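Local atomic coordinates of toxin-like protein (Paenibacillus larvae subsp. larvae BRL-230010, PDB entry 5DZQ), a protein that acts as a C3-like mono-ADP-ribosyltransferase toxin, probably moving ADP-ribose from NAD+ onto a target protein such as a Rho-type GTPase. Residues A81-K86 with G163-Y168; S88-V93 with T157-K162; T134-L139 with P184-Y189. One frame throughout, in Å; residues are numbered along the deposited sequence.

How the contacts relate
Contacts 1 and 3 meet through Leu82, whose CD1 touches Pro184 and Tyr138. Contact 2 joins contact 1 where Tyr168 OH rests on Val91 CG1, and contact 3 where Leu158 meets Tyr189. Contacts 2 and 3 lie at the two edge strands of the mixed sheet, 91-97 and 132-135. All three are partly buried. Contact 3 has the fewest exposed residues and lies most central, while half the touching residues of contact 2 are exposed. Contact 2 is regular strand pairing, with valines and a leucine, mostly buried, on one face and polar chains on the other. Contact 1 ties a helix end to a loop by a histidine and a serine. Contact 3 mixes ring packing with bridging waters.

Contact 1 (A81-K86 with G163-Y168); sequences ALKKSK and GAHAGY
Ser85 and His165 join the end of helix 69-83 to the loop that leads into strand 167-170, within the ADP-ribosyltransferase fold. The main bond runs from His165 ND1 to Ser85 O, 2.8 Å long. It is nearly straight, 171° at the hydrogen, and the carbonyl oxygen lies in the plane of the imidazole ring. ND1 therefore carries a proton. His165 CG stands anti to its own carbonyl carbon (chi1 -63°), which lays the ring alongside the helix end. There Lys83 CA sits over one ring face, 4.0 Å from the centroid of the His165 ring, as a CH-pi contact. The edge bond and the face contact together fix the rotation of the ring. Lys83 NZ is 6.9 Å from His165 NE2 and weakly paired with Glu80, so its effect on the charge of the ring is probably slight at most.

Ser85 also works through its hydroxyl. OG lies between its backbone N and carbonyl carbon (chi1 70°), and from there turns back to Leu82 O at 2.6 Å. Leu82 O thus takes two bonds, from Ser85 OG and Ser85 N. The same OG receives a weak, bent bond from Ala166 N at 3.0 Å. Farther along, Leu82 CD2 comes within 3.9 Å of Gly167 N. Gly167 has no side chain, which lets the strand start pass close to Leu82 and Ser85. Lys86 CA makes a C-H...O contact with Ala164 O at 3.4 Å.

Trp32 of helix 29-35 packs on Leu82 and Ser85 and bonds through its ring NH to Ala81 O. His165 touches Pro184. On the strand side, Gly167 pairs with Leu182, and Ala166 packs on Leu181 and Leu183 of strand 179-183.

Contact 2 (S88-V93 with T157-K162); sequences SETVQV and TLKVPK. With GOL (glycerol), chain F.
Ser88 meets Lys162 where strand 91-97 is about to pair antiparallel with strand 154-160, at one edge of the five-stranded mixed sheet of the ADP-ribosyltransferase fold. Ser88 O is approached by the lysine tail, with CE of Lys162 at 3.2 Å. The Ser88 hydroxyl turns elsewhere, to Glu28. Glu89 follows, its CA against Lys162 CG. Thr90 then closes the loop end of the pair. Its OG1 takes the backbone NH of Lys162 at 3.0 Å. Its chi1 of -63° sets OG1 beside the backbone N, facing Lys162 N, and leaves CG2 anti to that N. CG2 turns toward the strand and rests against Val160 O and Lys159 CG, the latter at 3.7 Å.

Regular pairing starts at Val91, a hydrogen-bonded pair with Val160. Val91 N bonds to Val160 O, and Val160 N returns a nearly straight bond to Val91 O. The two side chains lie side by side and point the same way, with Val91 CG2 at 4.0 Å from Val160 CB. Gln92 faces Lys159 in the non-hydrogen-bonded pair, on the other face of the sheet. Its chain bends at chi2 (-94°), which brings NE2 to 3.6 Å from Lys159 CB.

Val93 and Leu158 form the next hydrogen-bonded pair. Val93 CG2 packs on Val160 CG2 at 3.9 Å, and this apolar face is backed by Leu181, Leu183 and Thr141 of the three-stranded sheet. On the partner's other side, Thr157 and Lys159 bond to strand 203-211.

A glycerol, probably from the crystallisation liquor, sits on the Gln92 face and also bonds to Asp192. Both ends of the amide hold it: Gln92 NE2 gives to glycerol O2 at 2.8 Å, while glycerol O3 takes a proton from Thr157 OG1 and gives one to Gln92 OE1 at 2.9 Å.

Contact 3 (T134-L139 with P184-Y189); sequences TEYGYL and PRNTKY
Tyr138 and Arg185 form the tight end. Arg185 CB sits over one face of the Tyr138 ring, 4.0 Å from its centroid. Arg185 CG lies between its backbone N and carbonyl carbon (chi1 69°). The extended chain runs past the phenol, CD 3.9 Å from Tyr138 OH, to bring NE into a salt bridge with Asp79. Asp79, on helix 69-83, also bonds to Tyr138 OH. Leu139 CD2 packs on Thr187 CG2 at 4.0 Å. Glu135 N bonds to Thr187 O at 3.0 Å. Glu135 OE2 takes Gly137 N and pairs with Arg59. A water accepts from Thr187 N at 3.0 Å, with Gly137 O and Pro184 O also close to it.

The other side is looser and more exposed. Another water joins Tyr136 O, at 2.6 Å, to Arg185 NH1, with a weak bond to Asn186 OD1. That OD1 meets the Tyr136 ring at its edge, 3.6 Å from CD1. Thr134 OG1 lies against CG and CE of exposed Lys188, and its CG2 against Asn186 CA.

Both segments link the mixed sheet to the three-stranded sheet, the two-sheet core characteristic of ADP-ribosyltransferase toxins. Leu139 opens the strand with the family's Ser-Thr-Ser motif.

Contact 1 (A81-K86 with G163-Y168)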
loop_
_atom_site.group_PDB
_atom_site.type_symbol
_atom_site.label_atom_id
_atom_site.label_comp_id
_atom_site.label_asym_id
_atom_site.label_seq_id
_atom_site.Cartn_x
_atom_site.Cartn_y
_atom_site.Cartn_z
ATOM N N ALA B 81 6.110 -15.726 16.078
ATOM C CA ALA B 81 6.475 -14.443 16.661
ATOM C C ALA B 81 5.242 -13.768 17.250
ATOM O O ALA B 81 5.258 -13.317 18.396
ATOM C CB ALA B 81 7.128 -13.547 15.623
ATOM N N LEU B 82 4.163 -13.722 16.472
ATOM C CA LEU B 82 2.933 -13.084 16.935
ATOM C C LEU B 82 2.321 -13.820 18.124
ATOM O O LEU B 82 1.647 -13.206 18.959
ATOM C CB LEU B 82 1.919 -12.978 15.796
ATOM C CG LEU B 82 2.118 -11.771 14.870
ATOM C CD1 LEU B 82 1.248 -11.844 13.590
ATOM C CD2 LEU B 82 1.854 -10.462 15.620
ATOM N N LYS B 83 2.536 -15.132 18.208
ATOM C CA LYS B 83 1.978 -15.885 19.332
ATOM C C LYS B 83 2.656 -15.520 20.652
ATOM O O LYS B 83 2.107 -15.772 21.721
ATOM C CB LYS B 83 2.092 -17.394 19.101
ATOM C CG LYS B 83 0.972 -17.989 18.268
ATOM C CD LYS B 83 1.194 -19.481 18.057
ATOM C CE LYS B 83 0.159 -20.067 17.111
ATOM N NZ LYS B 83 0.460 -21.487 16.757
ATOM N N LYS B 84 3.843 -14.925 20.573
ATOM C CA LYS B 84 4.567 -14.490 21.769
ATOM C C LYS B 84 4.061 -13.140 22.272
ATOM O O LYS B 84 4.534 -12.632 23.296
ATOM C CB LYS B 84 6.072 -14.398 21.495
ATOM C CG LYS B 84 6.762 -15.726 21.195
ATOM C CD LYS B 84 8.257 -15.509 21.004
ATOM C CE LYS B 84 8.988 -16.807 20.696
ATOM N NZ LYS B 84 10.443 -16.572 20.469
ATOM N N SER B 85 3.113 -12.552 21.545
ATOM C CA SER B 85 2.509 -11.290 21.968
ATOM C C SER B 85 1.152 -11.528 22.604
ATOM O O SER B 85 0.446 -12.461 22.231
ATOM C CB SER B 85 2.365 -10.325 20.787
ATOM O OG SER B 85 1.364 -10.765 19.881
ATOM N N LYS B 86 0.800 -10.684 23.573
ATOM C CA LYS B 86 -0.504 -10.731 24.235
ATOM C C LYS B 86 -0.917 -9.320 24.607
ATOM O O LYS B 86 -0.207 -8.655 25.358
ATOM C CB LYS B 86 -0.473 -11.589 25.501
ATOM C CG LYS B 86 -0.363 -13.091 25.296
ATOM C CD LYS B 86 -0.391 -13.795 26.648
ATOM C CE LYS B 86 -0.001 -15.262 26.542
ATOM N NZ LYS B 86 0.276 -15.852 27.889
ATOM N N GLY B 163 -5.716 -9.785 25.962
ATOM C CA GLY B 163 -5.200 -11.142 25.921
ATOM C C GLY B 163 -5.009 -11.692 24.520
ATOM O O GLY B 163 -4.401 -12.743 24.351
ATOM N N ALA B 164 -5.522 -10.983 23.515
ATOM C CA ALA B 164 -5.394 -11.421 22.120
ATOM C C ALA B 164 -3.948 -11.376 21.660
ATOM O O ALA B 164 -3.168 -10.528 22.110
ATOM C CB ALA B 164 -6.254 -10.559 21.203
ATOM N N HIS B 165 -3.583 -12.290 20.766
ATOM C CA HIS B 165 -2.309 -12.178 20.097
ATOM C C HIS B 165 -2.396 -10.948 19.212
ATOM O O HIS B 165 -3.307 -10.813 18.386
ATOM C CB HIS B 165 -1.972 -13.444 19.299
ATOM C CG HIS B 165 -1.813 -14.664 20.153
ATOM N ND1 HIS B 165 -1.102 -14.656 21.336
ATOM C CD2 HIS B 165 -2.286 -15.924 20.010
ATOM C CE1 HIS B 165 -1.141 -15.858 21.881
ATOM N NE2 HIS B 165 -1.857 -16.648 21.097
ATOM N N ALA B 166 -1.466 -10.032 19.423
ATOM C CA ALA B 166 -1.401 -8.793 18.656
ATOM C C ALA B 166 -0.157 -8.077 19.113
ATOM O O ALA B 166 0.039 -7.894 20.313
ATOM C CB ALA B 166 -2.648 -7.918 18.878
ATOM N N GLY B 167 0.694 -7.691 18.170
ATOM C CA GLY B 167 1.939 -7.033 18.518
ATOM C C GLY B 167 2.045 -5.642 17.924
ATOM O O GLY B 167 1.644 -5.414 16.780
ATOM N N TYR B 168 2.565 -4.701 18.709
ATOM C CA TYR B 168 2.817 -3.364 18.185
ATOM C C TYR B 168 4.075 -3.356 17.333
ATOM O O TYR B 168 5.104 -3.925 17.712
ATOM C CB TYR B 168 2.937 -2.359 19.325
ATOM C CG TYR B 168 1.616 -2.082 20.016
ATOM C CD1 TYR B 168 1.154 -2.906 21.040
ATOM C CD2 TYR B 168 0.825 -1.003 19.636
ATOM C CE1 TYR B 168 -0.066 -2.656 21.676
ATOM C CE2 TYR B 168 -0.387 -0.743 20.270
ATOM C CZ TYR B 168 -0.826 -1.569 21.282
ATOM O OH TYR B 168 -2.031 -1.306 21.896
#

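Contact 2 (S88-V93 with T157-K162)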
loop_
_atom_site.group_PDB
_atom_site.type_symbol
_atom_site.label_atom_id
_atom_site.label_comp_id
_atom_site.label_asym_id
_atom_site.label_seq_id
_atom_site.Cartn_x
_atom_site.Cartn_y
_atom_site.Cartn_z
ATOM N N SER B 88 -2.241 -6.155 26.334
ATOM C CA SER B 88 -2.318 -5.890 27.770
ATOM C C SER B 88 -3.709 -5.432 28.201
ATOM O O SER B 88 -4.103 -5.643 29.336
ATOM C CB SER B 88 -1.279 -4.846 28.176
ATOM O OG SER B 88 -1.575 -3.585 27.602
ATOM N N GLU B 89 -4.443 -4.805 27.288
ATOM C CA GLU B 89 -5.824 -4.399 27.545
ATOM C C GLU B 89 -6.608 -4.344 26.240
ATOM O O GLU B 89 -6.027 -4.414 25.163
ATOM C CB GLU B 89 -5.872 -3.044 28.254
ATOM C CG GLU B 89 -5.955 -3.155 29.778
ATOM C CD GLU B 89 -5.872 -1.810 30.477
ATOM O OE1 GLU B 89 -6.248 -0.793 29.855
ATOM O OE2 GLU B 89 -5.426 -1.772 31.646
ATOM N N THR B 90 -7.928 -4.234 26.330
ATOM C CA THR B 90 -8.734 -4.117 25.118
ATOM C C THR B 90 -8.454 -2.784 24.434
ATOM O O THR B 90 -8.346 -1.763 25.100
ATOM C CB THR B 90 -10.231 -4.245 25.433
ATOM O OG1 THR B 90 -10.478 -5.546 25.972
ATOM C CG2 THR B 90 -11.068 -4.065 24.176
ATOM N N VAL B 91 -8.302 -2.795 23.111
ATOM C CA VAL B 91 -8.009 -1.566 22.373
ATOM C C VAL B 91 -8.883 -1.418 21.132
ATOM O O VAL B 91 -9.352 -2.411 20.564
ATOM C CB VAL B 91 -6.535 -1.508 21.930
ATOM C CG1 VAL B 91 -5.608 -1.590 23.123
ATOM C CG2 VAL B 91 -6.237 -2.623 20.952
ATOM N N GLN B 92 -9.102 -0.173 20.720
ATOM C CA GLN B 92 -9.748 0.119 19.437
ATOM C C GLN B 92 -8.713 0.476 18.377
ATOM O O GLN B 92 -7.869 1.332 18.602
ATOM C CB GLN B 92 -10.741 1.274 19.572
ATOM C CG GLN B 92 -11.924 0.992 20.461
ATOM C CD GLN B 92 -13.135 0.494 19.691
ATOM O OE1 GLN B 92 -13.350 0.860 18.529
ATOM N NE2 GLN B 92 -13.938 -0.342 20.340
ATOM N N VAL B 93 -8.773 -0.175 17.219
ATOM C CA VAL B 93 -7.885 0.179 16.122
ATOM C C VAL B 93 -8.708 0.360 14.860
ATOM O O VAL B 93 -9.908 0.085 14.858
ATOM C CB VAL B 93 -6.794 -0.884 15.905
ATOM C CG1 VAL B 93 -5.891 -0.951 17.136
ATOM C CG2 VAL B 93 -7.429 -2.246 15.633
ATOM N N THR B 157 -13.424 0.045 12.080
ATOM C CA THR B 157 -12.843 0.075 13.421
ATOM C C THR B 157 -13.017 -1.302 14.045
ATOM O O THR B 157 -14.039 -1.952 13.835
ATOM C CB THR B 157 -13.482 1.148 14.331
ATOM O OG1 THR B 157 -14.907 1.061 14.257
ATOM C CG2 THR B 157 -13.039 2.541 13.914
ATOM N N LEU B 158 -12.010 -1.747 14.789
ATOM C CA LEU B 158 -12.020 -3.076 15.388
ATOM C C LEU B 158 -11.737 -2.998 16.872
ATOM O O LEU B 158 -10.782 -2.347 17.299
ATOM C CB LEU B 158 -10.977 -3.993 14.735
ATOM C CG LEU B 158 -11.074 -4.250 13.233
ATOM C CD1 LEU B 158 -9.753 -3.955 12.537
ATOM C CD2 LEU B 158 -11.500 -5.682 12.973
ATOM N N LYS B 159 -12.557 -3.686 17.652
ATOM C CA LYS B 159 -12.279 -3.846 19.067
ATOM C C LYS B 159 -11.468 -5.123 19.231
ATOM O O LYS B 159 -11.910 -6.207 18.859
ATOM C CB LYS B 159 -13.578 -3.888 19.879
ATOM C CG LYS B 159 -13.389 -4.210 21.357
ATOM C CD LYS B 159 -14.714 -4.096 22.136
ATOM C CE LYS B 159 -15.806 -4.941 21.495
ATOM N NZ LYS B 159 -17.137 -4.706 22.129
ATOM N N VAL B 160 -10.251 -4.986 19.737
ATOM C CA VAL B 160 -9.386 -6.142 19.934
ATOM C C VAL B 160 -9.332 -6.414 21.423
ATOM O O VAL B 160 -8.924 -5.547 22.194
ATOM C CB VAL B 160 -7.972 -5.909 19.382
ATOM C CG1 VAL B 160 -7.183 -7.205 19.361
ATOM C CG2 VAL B 160 -8.044 -5.313 17.985
ATOM N N PRO B 161 -9.749 -7.621 21.837
ATOM C CA PRO B 161 -9.902 -7.922 23.265
ATOM C C PRO B 161 -8.579 -8.104 23.994
ATOM O O PRO B 161 -7.598 -8.532 23.397
ATOM C CB PRO B 161 -10.695 -9.234 23.261
ATOM C CG PRO B 161 -10.320 -9.885 21.981
ATOM C CD PRO B 161 -10.121 -8.764 20.985
ATOM N N LYS B 162 -8.563 -7.768 25.282
ATOM C CA LYS B 162 -7.439 -8.079 26.157
ATOM C C LYS B 162 -7.023 -9.543 26.004
ATOM O O LYS B 162 -7.870 -10.438 25.907
ATOM C CB LYS B 162 -7.814 -7.779 27.617
ATOM C CG LYS B 162 -6.675 -7.939 28.615
ATOM C CD LYS B 162 -7.178 -7.771 30.041
ATOM C CE LYS B 162 -6.035 -7.600 31.029
ATOM N NZ LYS B 162 -5.142 -8.784 31.058
HETATM C C1 GOL F . -17.581 -2.812 18.062
HETATM O O1 GOL F . -18.430 -2.946 16.944
HETATM C C2 GOL F . -16.956 -1.425 18.059
HETATM O O2 GOL F . -16.463 -1.152 19.354
HETATM C C3 GOL F . -15.799 -1.403 17.060
HETATM O O3 GOL F . -15.482 -0.060 16.758
#

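Contact 3 (T134-L139 with P184-Y189)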
loop_
_atom_site.group_PDB
_atom_site.type_symbol
_atom_site.label_atom_id
_atom_site.label_comp_id
_atom_site.label_asym_id
_atom_site.label_seq_id
_atom_site.Cartn_x
_atom_site.Cartn_y
_atom_site.Cartn_z
ATOM N N THR B 134 -13.331 -13.680 7.947
ATOM C CA THR B 134 -11.935 -14.024 8.160
ATOM C C THR B 134 -11.051 -13.183 7.245
ATOM O O THR B 134 -11.333 -13.059 6.058
ATOM C CB THR B 134 -11.678 -15.520 7.892
ATOM O OG1 THR B 134 -12.414 -16.307 8.835
ATOM C CG2 THR B 134 -10.199 -15.838 8.023
ATOM N N GLU B 135 -10.007 -12.579 7.809
ATOM C CA GLU B 135 -8.977 -11.935 7.013
ATOM C C GLU B 135 -7.842 -12.939 6.821
ATOM O O GLU B 135 -7.175 -13.316 7.776
ATOM C CB GLU B 135 -8.454 -10.661 7.684
ATOM C CG GLU B 135 -7.278 -10.004 6.937
ATOM C CD GLU B 135 -7.550 -9.807 5.448
ATOM O OE1 GLU B 135 -8.625 -9.255 5.119
ATOM O OE2 GLU B 135 -6.707 -10.230 4.605
ATOM N N TYR B 136 -7.635 -13.371 5.586
ATOM C CA TYR B 136 -6.596 -14.344 5.286
ATOM C C TYR B 136 -5.176 -13.825 5.489
ATOM O O TYR B 136 -4.298 -14.559 5.940
ATOM C CB TYR B 136 -6.770 -14.816 3.857
ATOM C CG TYR B 136 -8.061 -15.567 3.677
ATOM C CD1 TYR B 136 -8.468 -16.509 4.618
ATOM C CD2 TYR B 136 -8.883 -15.329 2.589
ATOM C CE1 TYR B 136 -9.653 -17.205 4.471
ATOM C CE2 TYR B 136 -10.071 -16.030 2.427
ATOM C CZ TYR B 136 -10.452 -16.959 3.376
ATOM O OH TYR B 136 -11.634 -17.651 3.229
ATOM N N GLY B 137 -4.940 -12.571 5.124
ATOM C CA GLY B 137 -3.629 -11.987 5.307
ATOM C C GLY B 137 -3.409 -11.621 6.765
ATOM O O GLY B 137 -4.309 -11.773 7.585
ATOM N N TYR B 138 -2.202 -11.167 7.087
ATOM C CA TYR B 138 -1.940 -10.561 8.389
ATOM C C TYR B 138 -2.721 -9.259 8.432
ATOM O O TYR B 138 -2.962 -8.644 7.396
ATOM C CB TYR B 138 -0.450 -10.305 8.601
ATOM C CG TYR B 138 0.356 -11.583 8.724
ATOM C CD1 TYR B 138 0.451 -12.254 9.942
ATOM C CD2 TYR B 138 0.976 -12.135 7.621
ATOM C CE1 TYR B 138 1.177 -13.445 10.056
ATOM C CE2 TYR B 138 1.698 -13.309 7.725
ATOM C CZ TYR B 138 1.789 -13.964 8.938
ATOM O OH TYR B 138 2.513 -15.142 9.016
ATOM N N LEU B 139 -3.115 -8.842 9.620
ATOM C CA LEU B 139 -4.012 -7.704 9.722
ATOM C C LEU B 139 -3.325 -6.530 10.425
ATOM O O LEU B 139 -3.248 -6.489 11.652
ATOM C CB LEU B 139 -5.278 -8.131 10.456
ATOM C CG LEU B 139 -6.407 -7.118 10.650
ATOM C CD1 LEU B 139 -6.824 -6.550 9.317
ATOM C CD2 LEU B 139 -7.584 -7.786 11.346
ATOM N N PRO B 184 -2.588 -11.493 13.953
ATOM C CA PRO B 184 -2.309 -12.724 13.208
ATOM C C PRO B 184 -3.085 -12.831 11.890
ATOM O O PRO B 184 -4.166 -12.255 11.725
ATOM C CB PRO B 184 -2.763 -13.833 14.174
ATOM C CG PRO B 184 -2.627 -13.230 15.530
ATOM C CD PRO B 184 -2.933 -11.762 15.362
ATOM N N ARG B 185 -2.535 -13.592 10.959
ATOM C CA ARG B 185 -3.285 -13.971 9.777
ATOM C C ARG B 185 -4.466 -14.848 10.217
ATOM O O ARG B 185 -4.477 -15.376 11.336
ATOM C CB ARG B 185 -2.393 -14.698 8.772
ATOM C CG ARG B 185 -1.954 -16.080 9.229
ATOM C CD ARG B 185 -0.961 -16.672 8.256
ATOM N NE ARG B 185 -0.544 -18.008 8.668
ATOM C CZ ARG B 185 -1.097 -19.136 8.237
ATOM N NH1 ARG B 185 -2.098 -19.112 7.371
ATOM N NH2 ARG B 185 -0.634 -20.299 8.669
ATOM N N ASN B 186 -5.467 -14.969 9.350
ATOM C CA ASN B 186 -6.723 -15.672 9.664
ATOM C C ASN B 186 -7.474 -15.124 10.878
ATOM O O ASN B 186 -8.207 -15.855 11.544
ATOM C CB ASN B 186 -6.467 -17.171 9.857
ATOM C CG ASN B 186 -6.116 -17.867 8.564
ATOM O OD1 ASN B 186 -6.465 -17.399 7.481
ATOM N ND2 ASN B 186 -5.420 -18.994 8.667
ATOM N N THR B 187 -7.319 -13.834 11.156
ATOM C CA THR B 187 -8.082 -13.218 12.239
ATOM C C THR B 187 -9.564 -13.258 11.899
ATOM O O THR B 187 -9.952 -12.994 10.763
ATOM C CB THR B 187 -7.638 -11.774 12.499
ATOM O OG1 THR B 187 -6.397 -11.793 13.214
ATOM C CG2 THR B 187 -8.662 -11.027 13.340
ATOM N N LYS B 188 -10.379 -13.632 12.880
ATOM C CA LYS B 188 -11.821 -13.691 12.695
ATOM C C LYS B 188 -12.421 -12.512 13.415
ATOM O O LYS B 188 -12.037 -12.216 14.542
ATOM C CB LYS B 188 -12.401 -15.012 13.223
ATOM C CG LYS B 188 -12.019 -16.236 12.373
ATOM C CD LYS B 188 -12.906 -17.432 12.649
ATOM C CE LYS B 188 -12.632 -18.562 11.646
ATOM N NZ LYS B 188 -13.680 -19.630 11.696
ATOM N N TYR B 189 -13.346 -11.822 12.759
ATOM C CA TYR B 189 -13.980 -10.676 13.370
ATOM C C TYR B 189 -15.462 -10.647 13.025
ATOM O O TYR B 189 -15.864 -10.994 11.910
ATOM C CB TYR B 189 -13.285 -9.375 12.937
ATOM C CG TYR B 189 -13.276 -9.133 11.449
ATOM C CD1 TYR B 189 -12.276 -9.663 10.644
ATOM C CD2 TYR B 189 -14.260 -8.357 10.846
ATOM C CE1 TYR B 189 -12.262 -9.441 9.274
ATOM C CE2 TYR B 189 -14.254 -8.128 9.482
ATOM C CZ TYR B 189 -13.250 -8.671 8.702
ATOM O OH TYR B 189 -13.244 -8.451 7.350
HETATM O O HOH W 1 -3.832 -17.005 6.517
HETATM O O HOH W 2 -5.845 -11.528 9.814
#